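Local atomic coordinates of methylaspartate ammonia-lyase (Citrobacter amalonaticus, PDB entry 1KKO), a protein that catalyses the reversible, magnesium-dependent anti elimination of ammonia from L-threo-3-methylaspartate to give mesaconate. Residues Y16-Q21 / A71-G76. Numbering follows the deposited sequence.
Sequences YFDDQQ and AVQYSG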
loop_
_atom_site.group_PDB
_atom_site.type_symbol
_atom_site.label_atom_id
_atom_site.label_comp_id
_atom_site.label_asym_id
_atom_site.label_seq_id
_atom_site.Cartn_x
_atom_site.Cartn_y
_atom_site.Cartn_z
ATOM N N TYR A 16 3.991 -10.285 6.117
ATOM C CA TYR A 16 4.565 -11.079 7.195
ATOM C C TYR A 16 5.424 -12.173 6.604
ATOM O O TYR A 16 5.223 -12.598 5.465
ATOM C CB TYR A 16 3.418 -11.702 8.060
ATOM C CG TYR A 16 2.659 -10.574 8.672
ATOM C CD1 TYR A 16 1.712 -9.891 7.938
ATOM C CD2 TYR A 16 2.998 -10.082 9.923
ATOM C CE1 TYR A 16 1.119 -8.763 8.439
ATOM C CE2 TYR A 16 2.413 -8.956 10.423
ATOM C CZ TYR A 16 1.487 -8.285 9.670
ATOM O OH TYR A 16 0.919 -7.132 10.129
ATOM N N PHE A 17 6.413 -12.599 7.372
ATOM C CA PHE A 17 7.130 -13.836 7.097
ATOM C C PHE A 17 6.354 -14.940 7.796
ATOM O O PHE A 17 6.151 -14.871 9.011
ATOM C CB PHE A 17 8.542 -13.799 7.669
ATOM C CG PHE A 17 9.460 -12.827 6.986
ATOM C CD1 PHE A 17 9.752 -12.973 5.646
ATOM C CD2 PHE A 17 10.042 -11.789 7.686
ATOM C CE1 PHE A 17 10.601 -12.086 5.022
ATOM C CE2 PHE A 17 10.901 -10.923 7.049
ATOM C CZ PHE A 17 11.162 -11.068 5.722
ATOM N N ASP A 18 5.931 -15.939 7.027
ATOM C CA ASP A 18 5.176 -17.063 7.559
ATOM C C ASP A 18 5.959 -18.344 7.359
ATOM O O ASP A 18 6.539 -18.577 6.295
ATOM C CB ASP A 18 3.862 -17.213 6.817
ATOM C CG ASP A 18 2.808 -16.226 7.246
ATOM O OD1 ASP A 18 2.980 -15.546 8.280
ATOM O OD2 ASP A 18 1.769 -16.090 6.567
ATOM N N ASP A 19 5.956 -19.170 8.395
ATOM C CA ASP A 19 6.598 -20.472 8.344
ATOM C C ASP A 19 5.610 -21.409 7.644
ATOM O O ASP A 19 4.716 -21.974 8.274
ATOM C CB ASP A 19 6.916 -20.907 9.765
ATOM C CG ASP A 19 7.641 -22.213 9.830
ATOM O OD1 ASP A 19 7.543 -23.002 8.871
ATOM O OD2 ASP A 19 8.315 -22.497 10.836
ATOM N N GLN A 20 5.742 -21.524 6.322
ATOM C CA GLN A 20 4.802 -22.275 5.501
ATOM C C GLN A 20 4.717 -23.723 5.946
ATOM O O GLN A 20 3.636 -24.309 5.943
ATOM C CB GLN A 20 5.204 -22.232 4.028
ATOM C CG GLN A 20 4.111 -22.688 3.106
ATOM C CD GLN A 20 4.513 -22.608 1.659
ATOM O OE1 GLN A 20 5.686 -22.444 1.349
ATOM N NE2 GLN A 20 3.542 -22.731 0.769
ATOM N N GLN A 21 5.848 -24.290 6.341
ATOM C CA GLN A 21 5.862 -25.683 6.754
ATOM C C GLN A 21 5.026 -25.861 8.008
ATOM O O GLN A 21 4.228 -26.793 8.085
ATOM C CB GLN A 21 7.278 -26.173 7.001
ATOM C CG GLN A 21 7.350 -27.664 7.298
ATOM C CD GLN A 21 6.841 -28.503 6.146
ATOM O OE1 GLN A 21 5.828 -29.199 6.264
ATOM N NE2 GLN A 21 7.529 -28.425 5.017
ATOM N N ALA A 71 12.118 -9.824 1.053
ATOM C CA ALA A 71 12.056 -11.251 0.806
ATOM C C ALA A 71 10.611 -11.720 0.840
ATOM O O ALA A 71 9.737 -11.061 1.419
ATOM C CB ALA A 71 12.867 -11.980 1.825
ATOM N N VAL A 72 10.361 -12.886 0.254
ATOM C CA VAL A 72 8.995 -13.366 0.142
ATOM C C VAL A 72 8.386 -13.800 1.469
ATOM O O VAL A 72 9.083 -14.088 2.439
ATOM C CB VAL A 72 8.867 -14.514 -0.891
ATOM C CG1 VAL A 72 9.441 -14.095 -2.243
ATOM C CG2 VAL A 72 9.520 -15.760 -0.400
ATOM N N GLN A 73 7.065 -13.841 1.482
ATOM C CA GLN A 73 6.307 -14.256 2.650
ATOM C C GLN A 73 6.777 -15.616 3.153
ATOM O O GLN A 73 7.087 -15.783 4.327
ATOM C CB GLN A 73 4.821 -14.316 2.286
ATOM C CG GLN A 73 3.913 -14.891 3.394
ATOM C CD GLN A 73 2.423 -14.866 3.044
ATOM O OE1 GLN A 73 1.572 -15.084 3.918
ATOM N NE2 GLN A 73 2.102 -14.607 1.797
ATOM N N TYR A 74 6.817 -16.593 2.257
ATOM C CA TYR A 74 7.206 -17.946 2.635
ATOM C C TYR A 74 8.718 -18.122 2.460
ATOM O O TYR A 74 9.191 -18.971 1.698
ATOM C CB TYR A 74 6.380 -18.968 1.841
ATOM C CG TYR A 74 4.877 -18.811 2.048
ATOM C CD1 TYR A 74 4.328 -18.841 3.321
ATOM C CD2 TYR A 74 4.024 -18.588 0.982
ATOM C CE1 TYR A 74 2.954 -18.695 3.514
ATOM C CE2 TYR A 74 2.668 -18.427 1.171
ATOM C CZ TYR A 74 2.134 -18.481 2.433
ATOM O OH TYR A 74 0.768 -18.306 2.605
ATOM N N SER A 75 9.478 -17.327 3.204
ATOM C CA SER A 75 10.929 -17.366 3.152
ATOM C C SER A 75 11.444 -18.666 3.760
ATOM O O SER A 75 10.838 -19.236 4.672
ATOM C CB SER A 75 11.534 -16.167 3.887
ATOM O OG SER A 75 11.525 -14.992 3.088
ATOM N N GLY A 76 12.564 -19.156 3.242
ATOM C CA GLY A 76 13.131 -20.390 3.735
ATOM C C GLY A 76 12.414 -21.617 3.206
ATOM O O GLY A 76 12.841 -22.728 3.508
HETATM O O HOH W 1 0.224 -17.988 5.306
HETATM O O HOH W 2 8.277 -20.252 5.031
#
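The carbonyl O of Gln73 takes a hydrogen bond from Asp18 N (2.9 Å, N-H...O 163°), a CA-H...O contact from Phe17 and a weak bond from Ser75 N that closes the inverse gamma turn centred on Tyr74. The Asp18 donor lies well above the carbonyl plane rather than on a lone pair. The turn places Tyr74, whose broad ring offers two faces for packing, between Gln20 and Gln73. Gln20 supplies a flat amide that can stack, its plane tilted only 16° from the ring's and CD 3.8 Å above it near the rim; an extended chain, with CG anti to N (chi1 -166°), carries it there. Over the centre of the opposite face lies Gln73 CG. The Asp18 carboxylate serves two partners through separate oxygens: OD2 meets water 1, which also bonds Tyr74 OH, and OD1 forms a salt bridge with Arg47. Phe17, an apolar ring, packs against Ala71 CB and turns its edge to Val72 O (CD1 3.5 Å), which Ser75 OG holds at 2.7 Å. Gln73 touches Cys361, a substrate-binding residue, and Val72 lies near the proton acceptor Lys331; the bonding and stacking are consistent with strand 3-18 holding this N-terminal-domain loop in a defined position beside the barrel's active site.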